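Local coordinates for DUF2666 domain-containing protein (Pyrococcus furiosus, PDB 3V68) that belongs to the DUF2666 family of unknown function and probably binds double-stranded DNA, at residues N55-L58 against S59-I62; A103-T106 against R107-K111; T158-L161 against D162-R165. All coordinates share one frame; numbering follows the deposited sequence.

Contacts 1 and 2 belong to the first DUF2666 range of the chain and contact 3 to the second. Contact 1 is the last turn of helix 54-58 and the loop after it. Contact 2 is the last turns of helix 91-110. Their centres are about 10 Å apart and they touch: Leu57 CD2 lies 3.9 Å from Val104 CG1, and Ile62 CG1 lies 3.8 Å from Ile109 CD1. Contact 3 is the start of helix 160-181 with the two residues before it. Its centre is about 22 Å from that of contact 1 and about 20 Å from that of contact 2. It touches neither, and its nearest atoms to contact 2 are about 8 Å away. Leu48 packs on Val104 of contact 2 and on Leu161 and Ala164 of contact 3.

Contact 1: N55-L58 against S59-I62; sequences NGLL and SIKI
Ser59 turns its hydroxyl back onto the last turn of helix 54-58. OG donates to Asn55 O at 2.7 Å, tilted 29° from the carbonyl plane. The first torsion places it there: OG is anti to the carbonyl carbon and beside the backbone N (chi1 -65°), which brings it over the preceding turn. Ser59 CB lies 3.3 Å from the same Asn55 O. The neighbouring carbonyl is also used, since Ser59 N donates to Gly56 O at 3.2 Å. This is the C-terminal part of helix 54-58, where the chain passes into the loop leading to helix 66-73. Ile60 N donates to Leu57 O at 3.2 Å, so this bond and the one from Ser59 N both span three residues. Ile60 CG1 lies 3.3 Å from Leu57 O. Ile60 CD1 then reaches Leu57 CD1 at 4.0 Å, with the two side chains crossing obliquely. Leu57 is buried and also packs on Ala101 of helix 91-110, while Ile60 packs on Gln81 of helix 76-83. Lys61 is folded by successive bends along its chain. The fold carries NZ back to Ser59 O, to which it donates at 3.0 Å from above the carbonyl plane.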
loop_
_atom_site.group_PDB
_atom_site.type_symbol
_atom_site.label_atom_id
_atom_site.label_comp_id
_atom_site.label_asym_id
_atom_site.label_seq_id
_atom_site.Cartn_x
_atom_site.Cartn_y
_atom_site.Cartn_z
ATOM N N ASN A 55 -0.597 -17.534 -1.455
ATOM C CA ASN A 55 -1.844 -18.289 -1.350
ATOM C C ASN A 55 -2.147 -18.669 0.099
ATOM O O ASN A 55 -3.264 -18.477 0.576
ATOM C CB ASN A 55 -1.816 -19.527 -2.249
ATOM C CG ASN A 55 -1.885 -19.178 -3.728
ATOM O OD1 ASN A 55 -1.004 -19.547 -4.505
ATOM N ND2 ASN A 55 -2.934 -18.459 -4.123
ATOM N N GLY A 56 -1.133 -19.179 0.795
ATOM C CA GLY A 56 -1.247 -19.496 2.212
ATOM C C GLY A 56 -1.525 -18.268 3.059
ATOM O O GLY A 56 -2.352 -18.307 3.970
ATOM N N LEU A 57 -0.835 -17.173 2.746
ATOM C CA LEU A 57 -0.976 -15.925 3.494
ATOM C C LEU A 57 -2.404 -15.394 3.463
ATOM O O LEU A 57 -2.979 -15.077 4.506
ATOM C CB LEU A 57 -0.001 -14.866 2.968
ATOM C CG LEU A 57 -0.028 -13.482 3.628
ATOM C CD1 LEU A 57 0.441 -13.535 5.082
ATOM C CD2 LEU A 57 0.821 -12.518 2.818
ATOM N N LEU A 58 -2.970 -15.317 2.264
ATOM C CA LEU A 58 -4.317 -14.784 2.078
ATOM C C LEU A 58 -5.408 -15.778 2.490
ATOM O O LEU A 58 -6.594 -15.439 2.496
ATOM C CB LEU A 58 -4.507 -14.311 0.632
ATOM C CG LEU A 58 -3.539 -13.230 0.126
ATOM C CD1 LEU A 58 -3.796 -12.919 -1.343
ATOM C CD2 LEU A 58 -3.609 -11.958 0.965
ATOM N N SER A 59 -4.997 -16.995 2.845
ATOM C CA SER A 59 -5.916 -18.014 3.357
ATOM C C SER A 59 -6.005 -18.017 4.885
ATOM O O SER A 59 -6.795 -18.772 5.460
ATOM C CB SER A 59 -5.520 -19.406 2.850
ATOM O OG SER A 59 -5.652 -19.487 1.444
ATOM N N ILE A 60 -5.198 -17.179 5.537
ATOM C CA ILE A 60 -5.237 -17.042 6.997
ATOM C C ILE A 60 -6.585 -16.466 7.419
ATOM O O ILE A 60 -7.041 -15.460 6.868
ATOM C CB ILE A 60 -4.076 -16.163 7.539
ATOM C CG1 ILE A 60 -2.724 -16.846 7.296
ATOM C CG2 ILE A 60 -4.260 -15.862 9.034
ATOM C CD1 ILE A 60 -1.521 -15.974 7.608
ATOM N N LYS A 61 -7.221 -17.121 8.388
ATOM C CA LYS A 61 -8.542 -16.707 8.846
ATOM C C LYS A 61 -8.456 -15.750 10.027
ATOM O O LYS A 61 -7.879 -16.070 11.070
ATOM C CB LYS A 61 -9.424 -17.923 9.164
ATOM C CG LYS A 61 -9.723 -18.824 7.953
ATOM C CD LYS A 61 -10.927 -18.356 7.117
ATOM C CE LYS A 61 -10.590 -17.218 6.150
ATOM N NZ LYS A 61 -9.544 -17.580 5.148
ATOM N N ILE A 62 -9.015 -14.559 9.828
ATOM C CA ILE A 62 -9.085 -13.537 10.860
ATOM C C ILE A 62 -10.567 -13.247 11.090
ATOM O O ILE A 62 -11.218 -12.589 10.275
ATOM C CB ILE A 62 -8.322 -12.249 10.445
ATOM C CG1 ILE A 62 -6.883 -12.560 9.989
ATOM C CG2 ILE A 62 -8.336 -11.226 11.572
ATOM C CD1 ILE A 62 -5.910 -12.960 11.093
#

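Contact 2: A103-T106 against R107-K111; sequences AVLT and REILK
Leu105 lays its CD1 branch alongside Ile109, 3.7 Å from Ile109 CG1. The two side chains run side by side and point the same way. Ile109 carries CG1 beside its own backbone N (chi1 -65°), and this puts CG1 next to both Leu105 CD1 and Leu105 O. That oxygen also takes the hydrogen bond from Ile109 N at 2.9 Å. One residue on, the pairing is repeated: Thr106 CG2 meets Leu110 CD1 at 3.7 Å. Thr106 OG1 donates to Lys102 O one turn back; the same rotation (chi1 -60°) sets CG2 beside Leu110. On another face, a water donates to Val104 O at 3.0 Å and to Glu108 OE2 at 2.7 Å, so it bridges the backbone and the carboxylate. Glu108 OE1 forms a salt bridge with Lys111 NZ at 3.0 Å, met on its syn side. Both carboxylate oxygens are thus held. Arg107 leads away, NH2 to a salt bridge with Asp238 and NE to a hydrogen bond with Val237 O. These are the last turns of helix 91-110. Leu105 packs on Leu57 of helix 54-58 and Ile82 of helix 76-83, and Leu110 packs on Leu66, Leu70 and Leu73 of helix 66-73.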
loop_
_atom_site.group_PDB
_atom_site.type_symbol
_atom_site.label_atom_id
_atom_site.label_comp_id
_atom_site.label_asym_id
_atom_site.label_seq_id
_atom_site.Cartn_x
_atom_site.Cartn_y
_atom_site.Cartn_z
ATOM N N ALA A 103 1.887 -6.640 6.117
ATOM C CA ALA A 103 1.246 -5.489 5.474
ATOM C C ALA A 103 0.255 -5.916 4.394
ATOM O O ALA A 103 -0.798 -5.297 4.237
ATOM C CB ALA A 103 2.286 -4.537 4.893
ATOM N N VAL A 104 0.601 -6.971 3.656
ATOM C CA VAL A 104 -0.284 -7.516 2.624
ATOM C C VAL A 104 -1.545 -8.078 3.275
ATOM O O VAL A 104 -2.664 -7.774 2.851
ATOM C CB VAL A 104 0.434 -8.599 1.772
ATOM C CG1 VAL A 104 -0.561 -9.409 0.953
ATOM C CG2 VAL A 104 1.458 -7.949 0.861
ATOM N N LEU A 105 -1.350 -8.881 4.318
ATOM C CA LEU A 105 -2.466 -9.477 5.044
ATOM C C LEU A 105 -3.359 -8.406 5.679
ATOM O O LEU A 105 -4.580 -8.463 5.575
ATOM C CB LEU A 105 -1.957 -10.455 6.110
ATOM C CG LEU A 105 -3.019 -11.194 6.928
ATOM C CD1 LEU A 105 -3.875 -12.074 6.024
ATOM C CD2 LEU A 105 -2.384 -12.016 8.040
ATOM N N THR A 106 -2.736 -7.422 6.321
ATOM C CA THR A 106 -3.470 -6.338 6.967
ATOM C C THR A 106 -4.375 -5.581 5.987
ATOM O O THR A 106 -5.549 -5.337 6.284
ATOM C CB THR A 106 -2.500 -5.382 7.699
ATOM O OG1 THR A 106 -1.779 -6.121 8.690
ATOM C CG2 THR A 106 -3.251 -4.238 8.376
ATOM N N ARG A 107 -3.848 -5.237 4.813
ATOM C CA ARG A 107 -4.650 -4.566 3.797
ATOM C C ARG A 107 -5.846 -5.419 3.374
ATOM O O ARG A 107 -6.965 -4.926 3.319
ATOM C CB ARG A 107 -3.811 -4.201 2.565
ATOM C CG ARG A 107 -4.648 -3.646 1.386
ATOM C CD ARG A 107 -3.787 -3.169 0.204
ATOM N NE ARG A 107 -3.119 -1.913 0.526
ATOM C CZ ARG A 107 -3.454 -0.720 0.042
ATOM N NH1 ARG A 107 -4.431 -0.589 -0.852
ATOM N NH2 ARG A 107 -2.770 0.347 0.429
ATOM N N GLU A 108 -5.605 -6.695 3.081
ATOM C CA GLU A 108 -6.674 -7.550 2.573
ATOM C C GLU A 108 -7.743 -7.830 3.626
ATOM O O GLU A 108 -8.935 -7.855 3.312
ATOM C CB GLU A 108 -6.110 -8.844 1.975
ATOM C CG GLU A 108 -5.262 -8.625 0.716
ATOM C CD GLU A 108 -5.945 -7.752 -0.335
ATOM O OE1 GLU A 108 -7.018 -8.150 -0.840
ATOM O OE2 GLU A 108 -5.404 -6.673 -0.662
ATOM N N ILE A 109 -7.318 -8.001 4.876
ATOM C CA ILE A 109 -8.259 -8.270 5.972
ATOM C C ILE A 109 -9.109 -7.044 6.318
ATOM O O ILE A 109 -10.286 -7.180 6.659
ATOM C CB ILE A 109 -7.538 -8.813 7.245
ATOM C CG1 ILE A 109 -6.908 -10.196 6.988
ATOM C CG2 ILE A 109 -8.488 -8.863 8.454
ATOM C CD1 ILE A 109 -7.891 -11.302 6.563
ATOM N N LEU A 110 -8.528 -5.852 6.211
ATOM C CA LEU A 110 -9.197 -4.643 6.698
ATOM C C LEU A 110 -9.855 -3.750 5.655
ATOM O O LEU A 110 -10.608 -2.851 6.016
ATOM C CB LEU A 110 -8.225 -3.799 7.529
ATOM C CG LEU A 110 -7.613 -4.451 8.768
ATOM C CD1 LEU A 110 -6.678 -3.460 9.430
ATOM C CD2 LEU A 110 -8.684 -4.927 9.744
ATOM N N LYS A 111 -9.588 -3.987 4.370
ATOM C CA LYS A 111 -10.035 -3.050 3.329
ATOM C C LYS A 111 -11.553 -2.886 3.209
ATOM O O LYS A 111 -12.024 -1.853 2.748
ATOM C CB LYS A 111 -9.398 -3.354 1.968
ATOM C CG LYS A 111 -9.770 -4.691 1.369
ATOM C CD LYS A 111 -9.123 -4.853 0.006
ATOM C CE LYS A 111 -9.718 -6.027 -0.745
ATOM N NZ LYS A 111 -9.026 -6.244 -2.042
HETATM O O HOH W 1 -2.780 -6.804 0.031
#

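Contact 3: T158-L161 against D162-R165; sequences TPLL and DIAR
Pro159 O takes two backbone N-H groups from the first helical turn. Asp162 N donates to Pro159 O at 3.0 Å, and Ile163 N adds a weak bond to it at 3.4 Å. Asp162 CB lies close to the same oxygen. Asp162 OD1 is gripped twice as well, by Arg165 NE at 3.0 Å and by Arg165 NH2 at 3.3 Å. Both nitrogens approach side-on and go to the one oxygen, which lies at the edge of the guanidinium and in its plane. NE meets OD1 nearly along its C-O axis, and NH2 comes to its syn side. The bend at chi3 (47°) brings the guanidinium of Arg165 back along the helix to this carboxylate. With an alanine here in place of the aspartate, the guanidinium of Arg165 would probably lose its charged mate and both of these bonds, and be freer to turn. The site is the N-terminus of helix 160-181, with Pro159 in the N-cap position. Glu50 receives the N-H groups of Leu160 and Leu161 through OE2 and OE1. Thr158 packs its methyl CG2 on Ile163 CG1 at 4.0 Å, the two side chains crossing at about a right angle. Thr158 OG1 accepts from Asp155 N. Leu160 CD1 reaches Ile163 CD1 at 4.2 Å. Ile163 also packs on Met152 of strand 146-153, and Leu161 on Leu244 and Tyr247 of helix 241-248.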
loop_
_atom_site.group_PDB
_atom_site.type_symbol
_atom_site.label_atom_id
_atom_site.label_comp_id
_atom_site.label_asym_id
_atom_site.label_seq_id
_atom_site.Cartn_x
_atom_site.Cartn_y
_atom_site.Cartn_z
ATOM N N THR A 158 14.057 -10.786 -14.889
ATOM C CA THR A 158 13.701 -9.815 -13.852
ATOM C C THR A 158 13.151 -10.542 -12.623
ATOM O O THR A 158 12.174 -11.282 -12.730
ATOM C CB THR A 158 12.658 -8.786 -14.356
ATOM O OG1 THR A 158 13.120 -8.186 -15.573
ATOM C CG2 THR A 158 12.421 -7.688 -13.315
ATOM N N PRO A 159 13.781 -10.339 -11.450
ATOM C CA PRO A 159 13.239 -10.921 -10.222
ATOM C C PRO A 159 11.855 -10.353 -9.930
ATOM O O PRO A 159 11.663 -9.132 -9.989
ATOM C CB PRO A 159 14.232 -10.469 -9.144
ATOM C CG PRO A 159 15.474 -10.095 -9.882
ATOM C CD PRO A 159 15.014 -9.571 -11.201
ATOM N N LEU A 160 10.899 -11.233 -9.645
ATOM C CA LEU A 160 9.539 -10.812 -9.318
ATOM C C LEU A 160 9.516 -9.887 -8.113
ATOM O O LEU A 160 8.760 -8.917 -8.083
ATOM C CB LEU A 160 8.629 -12.023 -9.083
ATOM C CG LEU A 160 7.644 -12.420 -10.195
ATOM C CD1 LEU A 160 8.202 -12.222 -11.604
ATOM C CD2 LEU A 160 7.145 -13.844 -9.997
ATOM N N LEU A 161 10.367 -10.181 -7.133
ATOM C CA LEU A 161 10.462 -9.371 -5.925
ATOM C C LEU A 161 10.892 -7.935 -6.221
ATOM O O LEU A 161 10.562 -7.021 -5.466
ATOM C CB LEU A 161 11.411 -10.015 -4.906
ATOM C CG LEU A 161 11.144 -9.644 -3.446
ATOM C CD1 LEU A 161 9.944 -10.397 -2.910
ATOM C CD2 LEU A 161 12.359 -9.921 -2.586
ATOM N N ASP A 162 11.618 -7.737 -7.319
ATOM C CA ASP A 162 12.035 -6.394 -7.698
ATOM C C ASP A 162 10.880 -5.590 -8.278
ATOM O O ASP A 162 10.790 -4.379 -8.062
ATOM C CB ASP A 162 13.207 -6.414 -8.673
ATOM C CG ASP A 162 13.878 -5.063 -8.775
ATOM O OD1 ASP A 162 13.960 -4.374 -7.734
ATOM O OD2 ASP A 162 14.300 -4.687 -9.887
ATOM N N ILE A 163 10.001 -6.274 -9.004
ATOM C CA ILE A 163 8.762 -5.669 -9.479
ATOM C C ILE A 163 7.903 -5.294 -8.271
ATOM O O ILE A 163 7.362 -4.189 -8.208
ATOM C CB ILE A 163 8.002 -6.596 -10.455
ATOM C CG1 ILE A 163 8.901 -6.958 -11.645
ATOM C CG2 ILE A 163 6.716 -5.931 -10.935
ATOM C CD1 ILE A 163 8.368 -8.083 -12.503
ATOM N N ALA A 164 7.818 -6.204 -7.300
ATOM C CA ALA A 164 7.127 -5.920 -6.041
ATOM C C ALA A 164 7.673 -4.660 -5.374
ATOM O O ALA A 164 6.902 -3.832 -4.889
ATOM C CB ALA A 164 7.230 -7.101 -5.092
ATOM N N ARG A 165 9.000 -4.531 -5.346
ATOM C CA ARG A 165 9.655 -3.373 -4.733
ATOM C C ARG A 165 9.261 -2.073 -5.428
ATOM O O ARG A 165 8.926 -1.088 -4.763
ATOM C CB ARG A 165 11.180 -3.523 -4.749
ATOM C CG ARG A 165 11.900 -2.478 -3.906
ATOM C CD ARG A 165 13.366 -2.316 -4.289
ATOM N NE ARG A 165 13.566 -2.193 -5.731
ATOM C CZ ARG A 165 13.362 -1.087 -6.446
ATOM N NH1 ARG A 165 12.935 0.035 -5.874
ATOM N NH2 ARG A 165 13.580 -1.108 -7.754
#